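Local coordinates for 35 kDa hemin binding protein (Porphyromonas gingivalis, PDB 5Y1A) that probably binds hemin and joins a thioredoxin domain to beta-sandwich domains as a cargo of the type IX secretion system, at residues 77-91 with 204-216. Sequence-based numbering, arbitrary orientation. Where two conformers were deposited one is given.
Sequences FVHYNDGISKKWPRV and HQHTVLMILSTDV
Arg90 reaches three backbone carbonyls of 211-214. Its NH1 meets Thr214 O at 2.8 Å in both the guanidinium and carbonyl planes, while NH2 is shared by Ser213 O and Ile211 O, each approached from above its carbonyl plane. A bend at chi3 (42°) swings the guanidinium across, Val216 CG1 covers one of its faces, and NE donates to a water that also takes Ile211 N. At the other end, Phe77 and Thr207 form a single beta bridge: Phe77 N donates to His206 O (2.9 Å), and Val208 N donates back to Phe77 O. Here the end of thioredoxin-domain strand 73-79 meets the outermost strand 207-220 of the adjoining antiparallel sheet, 77-79 and 207-211 running at 62°. Between these anchors, Leu209 CD2 sits over the six-membered ring of Trp88 in a CH-pi contact, 4.0 Å from its centroid, and touches Ile84 CG2. His79 turns its edge to the face of His204, the planes 65° apart. Asp82 OD2 fixes the His79 ring, accepting in plane from ND1 at 2.6 Å; OD1 of this N-cap accepts from Ser85 N, and Ser85 OG accepts from Asp82 N in return, a capping box. Asp238 O receives Trp88 NE1.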
ATOM      1  N   PHE A  77       5.518   6.365   4.531  1.00  9.27           N
ATOM      2  CA  PHE A  77       5.848   7.777   4.316  1.00  8.83           C
ATOM      3  C   PHE A  77       4.631   8.426   3.690  1.00  8.56           C
ATOM      4  O   PHE A  77       4.142   7.959   2.654  1.00  9.02           O
ATOM      5  CB  PHE A  77       7.073   7.939   3.413  1.00  9.45           C
ATOM      6  CG  PHE A  77       8.362   7.561   4.096  1.00 10.16           C
ATOM      7  CD1 PHE A  77       9.241   8.554   4.554  1.00 10.33           C
ATOM      8  CD2 PHE A  77       8.686   6.211   4.304  1.00  9.70           C
ATOM      9  CE1 PHE A  77      10.429   8.213   5.243  1.00  8.78           C
ATOM     10  CE2 PHE A  77       9.874   5.854   4.965  1.00 10.54           C
ATOM     11  CZ  PHE A  77      10.753   6.851   5.441  1.00 11.52           C
ATOM     12  N   VAL A  78       4.169   9.512   4.313  1.00  8.01           N
ATOM     13  CA  VAL A  78       2.945  10.207   3.912  1.00  7.61           C
ATOM     14  C   VAL A  78       3.370  11.580   3.418  1.00  8.64           C
ATOM     15  O   VAL A  78       3.966  12.359   4.170  1.00  8.33           O
ATOM     16  CB  VAL A  78       1.989  10.389   5.114  1.00  6.48           C
ATOM     17  CG1 VAL A  78       0.758  11.188   4.688  1.00  7.72           C
ATOM     18  CG2 VAL A  78       1.555   9.020   5.707  1.00  6.85           C
ATOM     19  N   HIS A  79       3.097  11.856   2.149  1.00  9.02           N
ATOM     20  CA  HIS A  79       3.537  13.103   1.524  1.00  9.57           C
ATOM     21  C   HIS A  79       2.503  14.207   1.642  1.00  9.83           C
ATOM     22  O   HIS A  79       1.311  13.928   1.616  1.00 10.19           O
ATOM     23  CB  HIS A  79       3.846  12.843   0.059  1.00  9.77           C
ATOM     24  CG  HIS A  79       5.206  12.256  -0.164  1.00 10.00           C
ATOM     25  ND1 HIS A  79       6.250  12.984  -0.681  1.00  9.70           N
ATOM     26  CD2 HIS A  79       5.705  11.029   0.123  1.00 11.22           C
ATOM     27  CE1 HIS A  79       7.332  12.227  -0.729  1.00 10.27           C
ATOM     28  NE2 HIS A  79       7.032  11.039  -0.239  1.00  8.64           N
ATOM     29  N   TYR A  80       2.962  15.458   1.756  1.00  9.81           N
ATOM     30  CA  TYR A  80       2.039  16.585   1.733  1.00 11.01           C
ATOM     31  C   TYR A  80       2.559  17.790   0.968  1.00 11.01           C
ATOM     32  O   TYR A  80       3.760  18.110   1.013  1.00 11.01           O
ATOM     33  CB  TYR A  80       1.626  16.993   3.149  1.00 11.54           C
ATOM     34  CG  TYR A  80       0.392  17.875   3.175  1.00 11.57           C
ATOM     35  CD1 TYR A  80      -0.829  17.368   2.742  1.00 12.58           C
ATOM     36  CD2 TYR A  80       0.437  19.187   3.656  1.00 13.68           C
ATOM     37  CE1 TYR A  80      -1.977  18.118   2.755  1.00 16.75           C
ATOM     38  CE2 TYR A  80      -0.756  19.985   3.672  1.00 13.47           C
ATOM     39  CZ  TYR A  80      -1.948  19.407   3.219  1.00 15.23           C
ATOM     40  OH  TYR A  80      -3.164  20.059   3.190  1.00 18.01           O
ATOM     41  N   ASN A  81       1.640  18.487   0.289  1.00 10.21           N
ATOM     42  CA  ASN A  81       2.008  19.712  -0.457  1.00 10.86           C
ATOM     43  C   ASN A  81       3.137  19.490  -1.462  1.00 10.22           C
ATOM     44  O   ASN A  81       4.089  20.276  -1.544  1.00 10.86           O
ATOM     45  CB  ASN A  81       2.318  20.893   0.471  1.00 10.13           C
ATOM     46  CG  ASN A  81       1.060  21.531   1.047  1.00 10.49           C
ATOM     47  OD1 ASN A  81      -0.043  21.182   0.648  1.00 11.22           O
ATOM     48  ND2 ASN A  81       1.228  22.442   2.007  1.00 10.58           N
ATOM     49  N   ASP A  82       3.033  18.407  -2.224  1.00 10.19           N
ATOM     50  CA  ASP A  82       4.054  18.116  -3.218  1.00 10.17           C
ATOM     51  C   ASP A  82       3.475  17.368  -4.407  1.00 10.99           C
ATOM     52  O   ASP A  82       2.268  17.226  -4.499  1.00 10.02           O
ATOM     53  CB  ASP A  82       5.304  17.437  -2.592  1.00 10.43           C
ATOM     54  CG  ASP A  82       5.093  15.962  -2.194  1.00 10.80           C
ATOM     55  OD1 ASP A  82       4.019  15.382  -2.481  1.00 10.73           O
ATOM     56  OD2 ASP A  82       6.042  15.402  -1.597  1.00 10.97           O
ATOM     57  N   GLY A  83       4.338  16.891  -5.303  1.00 10.53           N
ATOM     58  CA  GLY A  83       3.877  16.164  -6.479  1.00 10.38           C
ATOM     59  C   GLY A  83       3.109  14.875  -6.191  1.00 10.60           C
ATOM     60  O   GLY A  83       2.265  14.442  -7.011  1.00 10.68           O
ATOM     61  N   ILE A  84       3.401  14.252  -5.052  0.50  9.25           N
ATOM     62  CA  ILE A  84       2.767  12.991  -4.697  0.50  8.88           C
ATOM     63  C   ILE A  84       1.355  13.230  -4.163  0.50  8.92           C
ATOM     64  O   ILE A  84       0.424  12.525  -4.548  0.50  9.13           O
ATOM     65  CB  ILE A  84       3.641  12.151  -3.721  0.50  8.77           C
ATOM     66  CG1 ILE A  84       4.909  11.649  -4.450  0.50  8.26           C
ATOM     67  CG2 ILE A  84       2.843  10.987  -3.133  0.50  7.87           C
ATOM     68  CD1 ILE A  84       5.810  10.790  -3.622  0.50  6.98           C
ATOM     69  N   SER A  85       1.185  14.228  -3.301  0.50  8.94           N
ATOM     70  CA  SER A  85      -0.169  14.558  -2.809  0.50  9.37           C
ATOM     71  C   SER A  85      -1.026  15.232  -3.887  0.50 10.31           C
ATOM     72  O   SER A  85      -2.254  15.220  -3.814  0.50  9.90           O
ATOM     73  CB  SER A  85      -0.094  15.456  -1.567  0.50  9.54           C
ATOM     74  OG  SER A  85       0.457  16.734  -1.877  0.50  5.88           O
ATOM     75  N   LYS A  86      -0.384  15.842  -4.875  0.50 10.85           N
ATOM     76  CA  LYS A  86      -1.130  16.388  -6.007  0.50 11.71           C
ATOM     77  C   LYS A  86      -1.676  15.248  -6.863  0.50 12.20           C
ATOM     78  O   LYS A  86      -2.865  15.228  -7.202  0.50 11.64           O
ATOM     79  CB  LYS A  86      -0.238  17.270  -6.877  0.50 11.85           C
ATOM     80  CG  LYS A  86      -1.018  18.046  -7.947  0.50 13.29           C
ATOM     81  CD  LYS A  86      -0.929  19.549  -7.726  0.50 16.91           C
ATOM     82  CE  LYS A  86       0.337  20.113  -8.356  0.50 17.80           C
ATOM     83  NZ  LYS A  86       1.575  19.429  -7.867  0.50 19.55           N
ATOM     84  N   LYS A  87      -0.794  14.310  -7.213  1.00 12.46           N
ATOM     85  CA  LYS A  87      -1.134  13.228  -8.137  1.00 13.01           C
ATOM     86  C   LYS A  87      -2.107  12.233  -7.488  1.00 12.76           C
ATOM     87  O   LYS A  87      -3.022  11.705  -8.160  1.00 12.42           O
ATOM     88  CB  LYS A  87       0.153  12.559  -8.636  1.00 13.25           C
ATOM     89  CG  LYS A  87      -0.063  11.493  -9.662  1.00 17.61           C
ATOM     90  CD  LYS A  87       1.245  11.142 -10.351  1.00 21.21           C
ATOM     91  CE  LYS A  87       1.049   9.903 -11.209  1.00 24.87           C
ATOM     92  NZ  LYS A  87       0.650  10.264 -12.597  1.00 27.69           N
ATOM     93  N   TRP A  88      -1.917  11.997  -6.179  1.00 11.09           N
ATOM     94  CA  TRP A  88      -2.800  11.149  -5.382  1.00 11.48           C
ATOM     95  C   TRP A  88      -3.394  11.960  -4.231  1.00 11.28           C
ATOM     96  O   TRP A  88      -2.919  11.880  -3.092  1.00 11.33           O
ATOM     97  CB  TRP A  88      -2.030   9.940  -4.817  1.00 10.59           C
ATOM     98  CG  TRP A  88      -1.555   8.998  -5.909  1.00 11.28           C
ATOM     99  CD1 TRP A  88      -2.277   8.024  -6.506  1.00 11.74           C
ATOM    100  CD2 TRP A  88      -0.258   8.982  -6.518  1.00 11.41           C
ATOM    101  NE1 TRP A  88      -1.505   7.376  -7.470  1.00 11.88           N
ATOM    102  CE2 TRP A  88      -0.268   7.958  -7.500  1.00 12.29           C
ATOM    103  CE3 TRP A  88       0.911   9.755  -6.347  1.00 11.13           C
ATOM    104  CZ2 TRP A  88       0.860   7.650  -8.282  1.00 11.37           C
ATOM    105  CZ3 TRP A  88       2.030   9.452  -7.112  1.00 11.96           C
ATOM    106  CH2 TRP A  88       1.997   8.408  -8.074  1.00 12.87           C
ATOM    107  N   PRO A  89      -4.447  12.745  -4.514  1.00 10.97           N
ATOM    108  CA  PRO A  89      -4.985  13.661  -3.496  1.00 11.13           C
ATOM    109  C   PRO A  89      -5.500  12.984  -2.233  1.00 10.35           C
ATOM    110  O   PRO A  89      -5.529  13.634  -1.189  1.00 10.47           O
ATOM    111  CB  PRO A  89      -6.133  14.385  -4.229  1.00 11.81           C
ATOM    112  CG  PRO A  89      -5.892  14.149  -5.680  1.00 14.21           C
ATOM    113  CD  PRO A  89      -5.175  12.833  -5.789  1.00 11.97           C
ATOM    114  N   ARG A  90      -5.842  11.693  -2.280  1.00  9.98           N
ATOM    115  CA  ARG A  90      -6.319  11.037  -1.057  1.00 10.12           C
ATOM    116  C   ARG A  90      -5.162  10.901  -0.051  1.00  9.89           C
ATOM    117  O   ARG A  90      -5.401  10.789   1.150  1.00  9.50           O
ATOM    118  CB  ARG A  90      -6.955   9.682  -1.361  1.00 10.22           C
ATOM    119  CG  ARG A  90      -8.293   9.796  -2.140  1.00 10.88           C
ATOM    120  CD  ARG A  90      -8.903   8.441  -2.521  1.00 12.01           C
ATOM    121  NE  ARG A  90      -8.797   7.487  -1.419  1.00 12.24           N
ATOM    122  CZ  ARG A  90      -9.612   7.409  -0.365  1.00 15.32           C
ATOM    123  NH1 ARG A  90     -10.672   8.220  -0.240  1.00 15.19           N
ATOM    124  NH2 ARG A  90      -9.347   6.502   0.575  1.00 11.34           N
ATOM    125  N   VAL A  91      -3.929  10.906  -0.555  1.00 10.02           N
ATOM    126  CA  VAL A  91      -2.737  10.967   0.319  1.00  9.96           C
ATOM    127  C   VAL A  91      -2.701  12.306   1.099  1.00 10.06           C
ATOM    128  O   VAL A  91      -2.422  12.324   2.303  1.00  9.58           O
ATOM    129  CB  VAL A  91      -1.395  10.711  -0.454  1.00  9.95           C
ATOM    130  CG1 VAL A  91      -0.186  10.879   0.485  1.00  8.30           C
ATOM    131  CG2 VAL A  91      -1.368   9.315  -1.118  1.00  9.94           C
ATOM    132  N   HIS A 204      12.256   7.017  -3.328  1.00 12.65           N
ATOM    133  CA  HIS A 204      11.364   6.930  -2.163  1.00 11.51           C
ATOM    134  C   HIS A 204      11.185   5.463  -1.797  1.00 11.51           C
ATOM    135  O   HIS A 204      11.319   4.583  -2.656  1.00 11.92           O
ATOM    136  CB  HIS A 204       9.987   7.556  -2.459  1.00 10.70           C
ATOM    137  CG  HIS A 204      10.026   9.028  -2.683  1.00 10.93           C
ATOM    138  ND1 HIS A 204       9.306   9.651  -3.680  1.00 12.08           N
ATOM    139  CD2 HIS A 204      10.705  10.003  -2.041  1.00  8.20           C
ATOM    140  CE1 HIS A 204       9.530  10.954  -3.622  1.00  9.40           C
ATOM    141  NE2 HIS A 204      10.373  11.190  -2.635  1.00 12.37           N
ATOM    142  N   GLN A 205      10.914   5.187  -0.517  1.00 10.42           N
ATOM    143  CA  GLN A 205      10.598   3.835  -0.078  1.00 10.18           C
ATOM    144  C   GLN A 205       9.347   3.847   0.803  1.00  9.90           C
ATOM    145  O   GLN A 205       9.075   4.859   1.445  1.00  9.49           O
ATOM    146  CB  GLN A 205      11.745   3.265   0.760  1.00 10.63           C
ATOM    147  CG  GLN A 205      13.071   3.213   0.047  1.00  9.52           C
ATOM    148  CD  GLN A 205      13.077   2.294  -1.149  1.00 11.26           C
ATOM    149  OE1 GLN A 205      12.177   1.464  -1.314  1.00  9.75           O
ATOM    150  NE2 GLN A 205      14.129   2.405  -1.981  1.00 12.07           N
ATOM    151  N   HIS A 206       8.619   2.732   0.828  1.00  9.41           N
ATOM    152  CA  HIS A 206       7.510   2.528   1.772  1.00 10.08           C
ATOM    153  C   HIS A 206       6.512   3.706   1.694  1.00 10.20           C
ATOM    154  O   HIS A 206       6.010   4.173   2.712  1.00 10.05           O
ATOM    155  CB  HIS A 206       8.052   2.381   3.215  1.00 10.54           C
ATOM    156  CG  HIS A 206       9.261   1.503   3.318  1.00 12.48           C
ATOM    157  ND1 HIS A 206       9.231   0.162   2.998  1.00 12.38           N
ATOM    158  CD2 HIS A 206      10.536   1.773   3.703  1.00 11.29           C
ATOM    159  CE1 HIS A 206      10.436  -0.358   3.178  1.00 13.70           C
ATOM    160  NE2 HIS A 206      11.247   0.601   3.586  1.00 10.42           N
ATOM    161  N   THR A 207       6.208   4.153   0.473  1.00  9.28           N
ATOM    162  CA  THR A 207       5.496   5.424   0.291  1.00 10.38           C
ATOM    163  C   THR A 207       3.999   5.178   0.048  1.00  9.56           C
ATOM    164  O   THR A 207       3.620   4.398  -0.822  1.00  9.42           O
ATOM    165  CB  THR A 207       6.171   6.201  -0.836  1.00 12.09           C
ATOM    166  OG1 THR A 207       7.509   6.510  -0.411  1.00 12.25           O
ATOM    167  CG2 THR A 207       5.424   7.508  -1.178  1.00 11.98           C
ATOM    168  N   VAL A 208       3.148   5.820   0.847  1.00  8.45           N
ATOM    169  CA  VAL A 208       1.715   5.589   0.717  1.00  8.47           C
ATOM    170  C   VAL A 208       1.163   6.208  -0.570  1.00  7.56           C
ATOM    171  O   VAL A 208       1.281   7.408  -0.765  1.00  8.31           O
ATOM    172  CB  VAL A 208       0.940   6.176   1.906  1.00  7.50           C
ATOM    173  CG1 VAL A 208      -0.552   5.911   1.707  1.00  9.53           C
ATOM    174  CG2 VAL A 208       1.440   5.554   3.217  1.00  9.58           C
ATOM    175  N   LEU A 209       0.587   5.390  -1.447  1.00  8.02           N
ATOM    176  CA  LEU A 209      -0.092   5.935  -2.636  1.00  8.31           C
ATOM    177  C   LEU A 209      -1.584   5.706  -2.664  1.00  8.24           C
ATOM    178  O   LEU A 209      -2.301   6.402  -3.441  1.00  8.14           O
ATOM    179  CB  LEU A 209       0.503   5.376  -3.942  1.00  8.22           C
ATOM    180  CG  LEU A 209       1.995   5.695  -4.104  1.00  7.58           C
ATOM    181  CD1 LEU A 209       2.435   5.154  -5.486  1.00 10.86           C
ATOM    182  CD2 LEU A 209       2.338   7.196  -3.950  1.00  8.40           C
ATOM    183  N   MET A 210      -2.040   4.713  -1.895  1.00  7.49           N
ATOM    184  CA  MET A 210      -3.471   4.428  -1.776  1.00  7.68           C
ATOM    185  C   MET A 210      -3.869   4.110  -0.345  1.00  8.21           C
ATOM    186  O   MET A 210      -3.099   3.500   0.409  1.00  9.10           O
ATOM    187  CB  MET A 210      -3.917   3.254  -2.684  1.00  6.46           C
ATOM    188  CG  MET A 210      -3.492   3.354  -4.152  1.00  7.27           C
ATOM    189  SD  MET A 210      -4.015   1.894  -5.164  1.00  4.11           S
ATOM    190  CE  MET A 210      -5.788   2.068  -5.121  1.00 15.07           C
ATOM    191  N   ILE A 211      -5.091   4.495   0.003  1.00  8.01           N
ATOM    192  CA  ILE A 211      -5.722   4.127   1.271  1.00  8.40           C
ATOM    193  C   ILE A 211      -7.020   3.422   0.874  1.00  9.29           C
ATOM    194  O   ILE A 211      -7.876   4.005   0.184  1.00  8.19           O
ATOM    195  CB  ILE A 211      -6.017   5.369   2.195  1.00  8.67           C
ATOM    196  CG1 ILE A 211      -4.732   6.219   2.416  1.00 10.09           C
ATOM    197  CG2 ILE A 211      -6.613   4.902   3.543  1.00  9.24           C
ATOM    198  CD1 ILE A 211      -4.472   7.355   1.402  1.00  6.99           C
ATOM    199  N   LEU A 212      -7.163   2.178   1.317  1.00  8.48           N
ATOM    200  CA  LEU A 212      -8.223   1.308   0.803  1.00  9.77           C
ATOM    201  C   LEU A 212      -9.620   1.539   1.377  1.00 10.67           C
ATOM    202  O   LEU A 212     -10.612   1.081   0.785  1.00 11.40           O
ATOM    203  CB  LEU A 212      -7.810  -0.142   0.955  1.00  9.76           C
ATOM    204  CG  LEU A 212      -6.516  -0.498   0.198  1.00 10.61           C
ATOM    205  CD1 LEU A 212      -6.283  -2.003   0.267  1.00 12.16           C
ATOM    206  CD2 LEU A 212      -6.516  -0.014  -1.281  1.00 11.61           C
ATOM    207  N   SER A 213      -9.699   2.232   2.511  0.50 10.28           N
ATOM    208  CA  SER A 213     -10.999   2.649   3.078  0.50 10.14           C
ATOM    209  C   SER A 213     -11.407   4.012   2.528  0.50 10.39           C
ATOM    210  O   SER A 213     -10.624   4.961   2.593  0.50 10.24           O
ATOM    211  CB  SER A 213     -10.879   2.717   4.595  0.50 10.11           C
ATOM    212  OG  SER A 213      -9.693   3.403   4.968  0.50  8.12           O
ATOM    213  N   THR A 214     -12.626   4.115   1.976  1.00 10.31           N
ATOM    214  CA  THR A 214     -13.136   5.403   1.467  1.00 10.73           C
ATOM    215  C   THR A 214     -12.793   6.564   2.416  1.00 10.36           C
ATOM    216  O   THR A 214     -12.226   7.585   2.006  1.00 10.53           O
ATOM    217  CB  THR A 214     -14.641   5.314   1.218  1.00 10.56           C
ATOM    218  OG1 THR A 214     -14.857   4.419   0.103  1.00 12.57           O
ATOM    219  CG2 THR A 214     -15.206   6.696   0.894  1.00 12.50           C
ATOM    220  N   ASP A 215     -13.132   6.382   3.690  0.50 10.10           N
ATOM    221  CA  ASP A 215     -12.683   7.275   4.743  0.50 10.53           C
ATOM    222  C   ASP A 215     -11.232   6.968   5.038  0.50 10.38           C
ATOM    223  O   ASP A 215     -10.883   5.823   5.353  0.50 10.90           O
ATOM    224  CB  ASP A 215     -13.514   7.078   6.020  0.50 10.62           C
ATOM    225  CG  ASP A 215     -13.371   8.246   7.002  0.50 11.46           C
ATOM    226  OD1 ASP A 215     -14.255   8.369   7.872  0.50 13.09           O
ATOM    227  OD2 ASP A 215     -12.399   9.040   6.900  0.50 11.32           O
ATOM    228  N   VAL A 216     -10.387   7.997   4.959  1.00 10.49           N
ATOM    229  CA  VAL A 216      -8.966   7.810   5.278  1.00 11.01           C
ATOM    230  C   VAL A 216      -8.747   7.509   6.745  1.00 11.19           C
ATOM    231  O   VAL A 216      -7.644   7.084   7.107  1.00 11.87           O
ATOM    232  CB  VAL A 216      -8.061   8.995   4.841  1.00 11.45           C
ATOM    233  CG1 VAL A 216      -8.159   9.212   3.340  1.00 11.98           C
ATOM    234  CG2 VAL A 216      -8.348  10.283   5.622  1.00 10.13           C
TER
HETATM  235  O   HOH W   1       2.805   9.399   0.625  1.00  8.66           O
HETATM  236  O   HOH W   2       8.429   9.021   0.564  1.00 16.05           O
HETATM  237  O   HOH W   3      -6.562   5.875  -2.135  1.00 10.38           O